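Local coordinates for protein sugar ABC transporter (Agrobacterium radiobacter, PDB 4RXT) that probably serves as the periplasmic solute-binding component of an ABC-type sugar transporter, and holds arabinose in the cleft between its two lobes, at residues P63-G77 against V87-F101. Sequence-based numbering, arbitrary orientation.
Sequences PAAIVISPTEFKALG and VPIIGIDSGADSKAF. With ARA (alpha-L-arabinopyranose), chain B.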
ATOM      1  N   PRO A  63       3.671  -7.036  25.783  1.00 20.24           N
ATOM      2  CA  PRO A  63       3.724  -8.194  24.896  1.00 16.20           C
ATOM      3  C   PRO A  63       5.167  -8.569  24.564  1.00 15.30           C
ATOM      4  O   PRO A  63       6.090  -7.794  24.859  1.00 17.63           O
ATOM      5  CB  PRO A  63       3.021  -7.670  23.636  1.00 16.44           C
ATOM      6  CG  PRO A  63       3.392  -6.215  23.587  1.00 18.72           C
ATOM      7  CD  PRO A  63       3.344  -5.792  25.048  1.00 16.87           C
ATOM      8  N   ALA A  64       5.375  -9.717  23.933  1.00 16.32           N
ATOM      9  CA  ALA A  64       6.749 -10.141  23.581  1.00 15.69           C
ATOM     10  C   ALA A  64       7.363  -9.349  22.441  1.00 15.46           C
ATOM     11  O   ALA A  64       8.592  -9.205  22.331  1.00 17.62           O
ATOM     12  CB  ALA A  64       6.769 -11.628  23.234  1.00 19.10           C
ATOM     13  N   ALA A  65       6.490  -8.890  21.548  1.00 16.37           N
ATOM     14  CA  ALA A  65       6.906  -8.084  20.427  1.00 15.04           C
ATOM     15  C   ALA A  65       5.643  -7.449  19.825  1.00 11.45           C
ATOM     16  O   ALA A  65       4.532  -7.855  20.172  1.00 14.03           O
ATOM     17  CB  ALA A  65       7.636  -8.936  19.408  1.00 16.19           C
ATOM     18  N   ILE A  66       5.836  -6.488  18.939  1.00 14.61           N
ATOM     19  CA  ILE A  66       4.751  -5.852  18.209  1.00 13.64           C
ATOM     20  C   ILE A  66       5.127  -5.726  16.739  1.00 14.94           C
ATOM     21  O   ILE A  66       6.275  -5.365  16.409  1.00 14.81           O
ATOM     22  CB  ILE A  66       4.424  -4.427  18.780  1.00 15.09           C
ATOM     23  CG1 ILE A  66       3.802  -4.528  20.183  1.00 17.26           C
ATOM     24  CG2 ILE A  66       3.506  -3.637  17.836  1.00 16.86           C
ATOM     25  CD1 ILE A  66       3.873  -3.240  20.984  1.00 17.80           C
ATOM     26  N   VAL A  67       4.156  -6.035  15.881  1.00 12.03           N
ATOM     27  CA  VAL A  67       4.253  -5.767  14.447  1.00 14.73           C
ATOM     28  C   VAL A  67       3.370  -4.579  14.142  1.00 11.93           C
ATOM     29  O   VAL A  67       2.219  -4.530  14.553  1.00 12.87           O
ATOM     30  CB  VAL A  67       3.816  -6.968  13.578  1.00 13.66           C
ATOM     31  CG1 VAL A  67       3.875  -6.628  12.080  1.00 13.68           C
ATOM     32  CG2 VAL A  67       4.679  -8.181  13.895  1.00 13.17           C
ATOM     33  N   ILE A  68       3.904  -3.597  13.435  1.00 11.01           N
ATOM     34  CA  ILE A  68       3.138  -2.408  13.086  1.00 13.64           C
ATOM     35  C   ILE A  68       3.389  -1.940  11.658  1.00 12.79           C
ATOM     36  O   ILE A  68       4.521  -1.997  11.172  1.00 12.57           O
ATOM     37  CB  ILE A  68       3.395  -1.245  14.087  1.00 12.60           C
ATOM     38  CG1 ILE A  68       2.541  -0.011  13.809  1.00 12.77           C
ATOM     39  CG2 ILE A  68       4.880  -0.861  14.165  1.00 12.07           C
ATOM     40  CD1 ILE A  68       2.439   0.961  14.959  1.00 14.25           C
ATOM     41  N   SER A  69       2.308  -1.461  11.026  1.00 11.49           N
ATOM     42  CA  SER A  69       2.384  -0.700   9.761  1.00 10.96           C
ATOM     43  C   SER A  69       2.177   0.774  10.098  1.00 13.95           C
ATOM     44  O   SER A  69       1.067   1.217  10.164  1.00 12.91           O
ATOM     45  CB  SER A  69       1.325  -1.175   8.745  1.00 12.25           C
ATOM     46  OG  SER A  69       0.043  -0.951   9.274  1.00 13.52           O
ATOM     47  N   PRO A  70       3.279   1.528  10.286  1.00 13.75           N
ATOM     48  CA  PRO A  70       3.118   2.914  10.687  1.00 13.17           C
ATOM     49  C   PRO A  70       2.307   3.724   9.690  1.00 10.67           C
ATOM     50  O   PRO A  70       2.641   3.786   8.520  1.00 12.76           O
ATOM     51  CB  PRO A  70       4.550   3.441  10.783  1.00 14.80           C
ATOM     52  CG  PRO A  70       5.415   2.236  10.917  1.00 16.71           C
ATOM     53  CD  PRO A  70       4.691   1.117  10.210  1.00 13.21           C
ATOM     54  N   THR A  71       1.276   4.413  10.183  1.00 13.13           N
ATOM     55  CA  THR A  71       0.357   5.072   9.293  1.00 13.08           C
ATOM     56  C   THR A  71       0.867   6.377   8.682  1.00 14.68           C
ATOM     57  O   THR A  71       0.518   6.724   7.572  1.00 20.20           O
ATOM     58  CB  THR A  71      -1.036   5.191   9.926  1.00 17.23           C
ATOM     59  OG1 THR A  71      -2.000   5.375   8.877  1.00 19.39           O
ATOM     60  CG2 THR A  71      -1.070   6.319  10.932  1.00 20.08           C
ATOM     61  N   GLU A  72       1.744   7.085   9.397  1.00 14.06           N
ATOM     62  CA  GLU A  72       2.270   8.365   8.933  1.00 16.45           C
ATOM     63  C   GLU A  72       3.757   8.315   9.350  1.00 18.01           C
ATOM     64  O   GLU A  72       4.087   7.924  10.475  1.00 19.28           O
ATOM     65  CB  GLU A  72       1.487   9.523   9.615  1.00 18.92           C
ATOM     66  CG  GLU A  72       1.394  10.868   8.871  1.00 28.83           C
ATOM     67  CD  GLU A  72       2.500  11.881   9.189  1.00 36.23           C
ATOM     68  OE1 GLU A  72       3.321  11.664  10.084  1.00 22.18           O
ATOM     69  OE2 GLU A  72       2.543  12.927   8.514  1.00121.84           O
ATOM     70  N   PHE A  73       4.644   8.715   8.435  1.00 13.76           N
ATOM     71  CA  PHE A  73       6.087   8.561   8.595  1.00 14.18           C
ATOM     72  C   PHE A  73       6.676   9.355   9.771  1.00 16.05           C
ATOM     73  O   PHE A  73       7.340   8.794  10.640  1.00 15.32           O
ATOM     74  CB  PHE A  73       6.802   8.976   7.278  1.00 16.15           C
ATOM     75  CG  PHE A  73       8.288   8.896   7.336  1.00 14.51           C
ATOM     76  CD1 PHE A  73       8.944   7.727   7.057  1.00 21.94           C
ATOM     77  CD2 PHE A  73       9.042  10.026   7.669  1.00 16.85           C
ATOM     78  CE1 PHE A  73      10.336   7.650   7.129  1.00 21.06           C
ATOM     79  CE2 PHE A  73      10.431   9.957   7.743  1.00 20.09           C
ATOM     80  CZ  PHE A  73      11.083   8.769   7.467  1.00 23.55           C
ATOM     81  N   LYS A  74       6.444  10.665   9.771  1.00 14.37           N
ATOM     82  CA  LYS A  74       7.019  11.508  10.814  1.00 14.72           C
ATOM     83  C   LYS A  74       6.355  11.252  12.165  1.00 14.52           C
ATOM     84  O   LYS A  74       7.024  11.020  13.174  1.00 17.90           O
ATOM     85  CB  LYS A  74       6.930  13.008  10.466  1.00 19.44           C
ATOM     86  CG  LYS A  74       7.783  13.951  11.325  1.00 31.95           C
ATOM     87  CD  LYS A  74       8.158  15.187  10.501  1.00 62.37           C
ATOM     88  CE  LYS A  74       9.266  16.034  11.115  1.00 69.91           C
ATOM     89  NZ  LYS A  74       9.122  17.494  10.804  1.00 56.66           N
ATOM     90  N   ALA A  75       5.022  11.230  12.185  1.00 17.14           N
ATOM     91  CA  ALA A  75       4.284  11.163  13.474  1.00 18.06           C
ATOM     92  C   ALA A  75       4.512   9.865  14.277  1.00 16.99           C
ATOM     93  O   ALA A  75       4.356   9.834  15.487  1.00 19.65           O
ATOM     94  CB  ALA A  75       2.794  11.356  13.247  1.00 21.27           C
ATOM     95  N   LEU A  76       4.847   8.787  13.580  1.00 12.31           N
ATOM     96  CA  LEU A  76       5.075   7.505  14.237  1.00 14.26           C
ATOM     97  C   LEU A  76       6.526   7.299  14.688  1.00 16.12           C
ATOM     98  O   LEU A  76       6.816   6.354  15.380  1.00 16.46           O
ATOM     99  CB  LEU A  76       4.547   6.312  13.377  1.00 14.88           C
ATOM    100  CG  LEU A  76       3.092   5.848  13.627  1.00 16.34           C
ATOM    101  CD1 LEU A  76       2.898   5.150  14.984  1.00 15.84           C
ATOM    102  CD2 LEU A  76       2.130   7.015  13.436  1.00 16.71           C
ATOM    103  N   GLY A  77       7.427   8.199  14.305  1.00 13.52           N
ATOM    104  CA  GLY A  77       8.855   8.058  14.665  1.00 17.56           C
ATOM    105  C   GLY A  77       9.094   7.952  16.158  1.00 18.55           C
ATOM    106  O   GLY A  77       9.603   6.944  16.674  1.00 17.00           O
ATOM    107  N   VAL A  87       9.655  -2.948  24.245  1.00 15.62           N
ATOM    108  CA  VAL A  87       9.140  -4.031  23.397  1.00 15.73           C
ATOM    109  C   VAL A  87       9.832  -3.995  22.019  1.00 21.06           C
ATOM    110  O   VAL A  87       9.920  -2.929  21.419  1.00 17.90           O
ATOM    111  CB  VAL A  87       7.606  -3.852  23.177  1.00 18.97           C
ATOM    112  CG1 VAL A  87       7.022  -4.968  22.323  1.00 18.13           C
ATOM    113  CG2 VAL A  87       6.859  -3.805  24.509  1.00 23.43           C
ATOM    114  N   PRO A  88      10.330  -5.135  21.509  1.00 15.58           N
ATOM    115  CA  PRO A  88      10.836  -5.094  20.126  1.00 15.35           C
ATOM    116  C   PRO A  88       9.728  -4.881  19.106  1.00 13.05           C
ATOM    117  O   PRO A  88       8.660  -5.527  19.185  1.00 16.69           O
ATOM    118  CB  PRO A  88      11.482  -6.460  19.898  1.00 16.11           C
ATOM    119  CG  PRO A  88      11.022  -7.298  20.999  1.00 21.46           C
ATOM    120  CD  PRO A  88      10.446  -6.468  22.102  1.00 17.16           C
ATOM    121  N   ILE A  89      10.045  -4.033  18.129  1.00 13.88           N
ATOM    122  CA  ILE A  89       9.075  -3.568  17.132  1.00 14.58           C
ATOM    123  C   ILE A  89       9.546  -4.009  15.772  1.00 14.71           C
ATOM    124  O   ILE A  89      10.674  -3.774  15.381  1.00 15.46           O
ATOM    125  CB  ILE A  89       8.898  -2.029  17.144  1.00 15.07           C
ATOM    126  CG1 ILE A  89       8.739  -1.492  18.585  1.00 16.14           C
ATOM    127  CG2 ILE A  89       7.764  -1.586  16.207  1.00 17.23           C
ATOM    128  CD1 ILE A  89       7.510  -1.989  19.309  1.00 20.75           C
ATOM    129  N   ILE A  90       8.658  -4.709  15.070  1.00 12.59           N
ATOM    130  CA  ILE A  90       8.884  -5.147  13.708  0.50 12.50           C
ATOM    131  C   ILE A  90       7.953  -4.306  12.830  1.00 12.69           C
ATOM    132  O   ILE A  90       6.730  -4.232  13.073  1.00 13.30           O
ATOM    133  CB  ILE A  90       8.603  -6.667  13.561  0.50 14.13           C
ATOM    134  CG1 ILE A  90       9.760  -7.516  14.157  0.50 14.73           C
ATOM    135  CG2 ILE A  90       8.348  -7.032  12.109  0.50 14.68           C
ATOM    136  CD1 ILE A  90      10.005  -7.320  15.654  0.50 12.91           C
ATOM    137  N   GLY A  91       8.522  -3.662  11.812  1.00 13.93           N
ATOM    138  CA  GLY A  91       7.728  -2.840  10.888  1.00 11.76           C
ATOM    139  C   GLY A  91       7.337  -3.557   9.617  1.00 12.19           C
ATOM    140  O   GLY A  91       8.054  -4.438   9.123  1.00 13.81           O
ATOM    141  N   ILE A  92       6.164  -3.175   9.106  1.00 12.33           N
ATOM    142  CA  ILE A  92       5.725  -3.638   7.787  1.00 12.60           C
ATOM    143  C   ILE A  92       5.173  -2.469   6.954  1.00 11.71           C
ATOM    144  O   ILE A  92       4.699  -1.449   7.492  1.00 15.03           O
ATOM    145  CB  ILE A  92       4.707  -4.804   7.856  1.00 14.47           C
ATOM    146  CG1 ILE A  92       3.426  -4.397   8.572  1.00 12.82           C
ATOM    147  CG2 ILE A  92       5.342  -6.023   8.514  1.00 14.52           C
ATOM    148  CD1 ILE A  92       2.282  -5.385   8.358  1.00 15.19           C
ATOM    149  N   ASP A  93       5.261  -2.637   5.634  1.00 12.20           N
ATOM    150  CA  ASP A  93       4.487  -1.851   4.645  1.00 11.72           C
ATOM    151  C   ASP A  93       4.917  -0.410   4.365  1.00 13.74           C
ATOM    152  O   ASP A  93       4.899  -0.007   3.211  1.00 13.62           O
ATOM    153  CB  ASP A  93       2.973  -1.947   4.929  1.00 11.68           C
ATOM    154  CG  ASP A  93       2.138  -1.191   3.898  1.00 14.61           C
ATOM    155  OD1 ASP A  93       1.867  -1.784   2.828  1.00 15.11           O
ATOM    156  OD2 ASP A  93       1.807  -0.011   4.156  1.00 14.27           O
ATOM    157  N   SER A  94       5.234   0.364   5.408  1.00 11.75           N
ATOM    158  CA  SER A  94       5.269   1.812   5.285  1.00 13.35           C
ATOM    159  C   SER A  94       6.181   2.326   6.383  1.00 14.33           C
ATOM    160  O   SER A  94       6.037   1.958   7.523  1.00 16.86           O
ATOM    161  CB  SER A  94       3.840   2.382   5.445  1.00 14.82           C
ATOM    162  OG  SER A  94       3.742   3.757   5.126  1.00 13.92           O
ATOM    163  N   GLY A  95       7.144   3.162   6.026  1.00 15.76           N
ATOM    164  CA  GLY A  95       8.202   3.540   6.965  1.00 15.95           C
ATOM    165  C   GLY A  95       7.799   4.546   8.023  1.00 14.51           C
ATOM    166  O   GLY A  95       6.749   5.182   7.945  1.00 17.74           O
ATOM    167  N   ALA A  96       8.660   4.654   9.032  1.00 17.06           N
ATOM    168  CA  ALA A  96       8.510   5.676  10.055  1.00 16.40           C
ATOM    169  C   ALA A  96       9.876   6.283  10.342  1.00 13.43           C
ATOM    170  O   ALA A  96      10.953   5.668  10.110  1.00 16.97           O
ATOM    171  CB  ALA A  96       7.875   5.135  11.341  1.00 21.32           C
ATOM    172  N   ASP A  97       9.828   7.475  10.891  1.00 16.87           N
ATOM    173  CA  ASP A  97      11.066   8.209  11.280  1.00 16.47           C
ATOM    174  C   ASP A  97      11.712   7.667  12.585  1.00 17.99           C
ATOM    175  O   ASP A  97      11.811   8.371  13.599  1.00 20.33           O
ATOM    176  CB  ASP A  97      10.753   9.700  11.422  1.00 18.35           C
ATOM    177  CG  ASP A  97      11.997  10.563  11.479  1.00 25.98           C
ATOM    178  OD1 ASP A  97      13.077  10.139  10.999  1.00 26.69           O
ATOM    179  OD2 ASP A  97      11.874  11.686  12.002  1.00 38.23           O
ATOM    180  N   SER A  98      12.129   6.402  12.531  1.00 16.95           N
ATOM    181  CA  SER A  98      12.730   5.696  13.645  1.00 17.90           C
ATOM    182  C   SER A  98      13.669   4.637  13.095  1.00 18.88           C
ATOM    183  O   SER A  98      13.362   3.946  12.144  1.00 21.45           O
ATOM    184  CB  SER A  98      11.683   5.023  14.526  1.00 16.99           C
ATOM    185  OG  SER A  98      12.315   4.237  15.544  1.00 23.09           O
ATOM    186  N   LYS A  99      14.811   4.507  13.754  1.00 16.16           N
ATOM    187  CA  LYS A  99      15.789   3.446  13.447  1.00 17.55           C
ATOM    188  C   LYS A  99      15.661   2.289  14.455  1.00 20.11           C
ATOM    189  O   LYS A  99      16.507   1.386  14.510  1.00 26.06           O
ATOM    190  CB  LYS A  99      17.250   3.989  13.440  1.00 27.58           C
ATOM    191  CG  LYS A  99      17.546   5.010  12.361  1.00 38.62           C
ATOM    192  CD  LYS A  99      17.461   4.396  10.967  1.00 47.70           C
ATOM    193  CE  LYS A  99      17.309   5.462   9.881  1.00 54.12           C
ATOM    194  NZ  LYS A  99      16.480   4.963   8.747  1.00 74.94           N
ATOM    195  N   ALA A 100      14.577   2.292  15.217  1.00 18.17           N
ATOM    196  CA  ALA A 100      14.466   1.367  16.347  1.00 20.42           C
ATOM    197  C   ALA A 100      13.920   0.017  15.969  1.00 18.65           C
ATOM    198  O   ALA A 100      13.990  -0.915  16.778  1.00 22.42           O
ATOM    199  CB  ALA A 100      13.613   1.957  17.448  1.00 24.16           C
ATOM    200  N   PHE A 101      13.412  -0.096  14.743  1.00 16.24           N
ATOM    201  CA  PHE A 101      12.831  -1.359  14.280  1.00 15.15           C
ATOM    202  C   PHE A 101      13.874  -2.489  14.239  1.00 17.82           C
ATOM    203  O   PHE A 101      14.996  -2.275  13.865  1.00 22.36           O
ATOM    204  CB  PHE A 101      12.263  -1.220  12.870  1.00 18.04           C
ATOM    205  CG  PHE A 101      11.084  -0.284  12.745  1.00 15.43           C
ATOM    206  CD1 PHE A 101       9.815  -0.664  13.129  1.00 15.30           C
ATOM    207  CD2 PHE A 101      11.274   1.023  12.244  1.00 17.28           C
ATOM    208  CE1 PHE A 101       8.745   0.177  12.945  1.00 16.35           C
ATOM    209  CE2 PHE A 101      10.203   1.873  12.090  1.00 16.43           C
ATOM    210  CZ  PHE A 101       8.945   1.455  12.469  1.00 15.86           C
TER
HETATM  211  C1  ARA B 401      -1.649  -0.156   0.396  1.00 14.51           C
HETATM  212  C2  ARA B 401      -0.397   0.521   0.988  1.00 21.84           C
HETATM  213  C3  ARA B 401      -0.695   0.982   2.404  1.00 26.15           C
HETATM  214  C4  ARA B 401      -1.975   1.834   2.465  1.00 25.71           C
HETATM  215  C5  ARA B 401      -2.770   1.709   1.233  1.00 17.84           C
HETATM  216  O1  ARA B 401      -1.244   0.094  -0.945  1.00 15.13           O
HETATM  217  O2  ARA B 401       0.709  -0.400   1.033  1.00 15.75           O
HETATM  218  O3  ARA B 401       0.473   1.644   2.916  1.00 21.89           O
HETATM  219  O4  ARA B 401      -1.713   3.239   2.447  1.00 34.06           O
HETATM  220  O5  ARA B 401      -2.926   0.369   0.735  1.00 22.23           O
HETATM  221  O   HOH W   1       4.287   5.566   7.118  1.00 12.79           O
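The ring of Phe73 lies with one face against the backbone of Ala96 and Asp97: Asp97 N sits 3.7 Å above the ring's centre, while Ala96 C lies nearer the rim. With CG anti to the backbone N (chi1 178°), the ring is carried over this backbone. The Asp97 carboxylate plane lies 19° from the ring plane. Phe73 O also receives Asp97 N at 2.8 Å, from above the carbonyl plane. The Phe101 ring is met edge-on by the methyl groups of Ala96 and Ile68, and its CZ lies 3.9 Å from Pro70 CG. Pro70 wedges its ring against Ala96 CB and the buried Ser94 O, which has no hydrogen-bond partner. One water ties these loops together, donating to Pro70 O and Gly95 O and accepting from Ser94 OG, which also takes the backbone N–H of Ser146.

Before the loops, strands 66-68 and 89-92 illustrate parallel beta pairing: Ile66 and Ile68 alternate donation and acceptance with Pro88, Ile90 and Ile92, Ile90 N reaching Ile66 O at 2.8 Å. On one face Ile68 CG2 meets Ile89 CG2 at 3.6 Å; on the other Val67 CG1 touches Ile92 CG2. Just past the second strand, Asp93 presents both carboxylate oxygens to arabinose, OD1 to O2 and OD2 to O3, so the end of this strand helps form the sugar site; Tyr18 OH is also hydrogen-bonded to OD1.

Helix 77-84 completes the beta-alpha-beta crossover and touches Ile89 on the same side of the sheet where helix 48-60 packs on Ile66; helix 249-264 contacts Ala65 and Pro88, and strands 9-11 and 103-106 flank the pair.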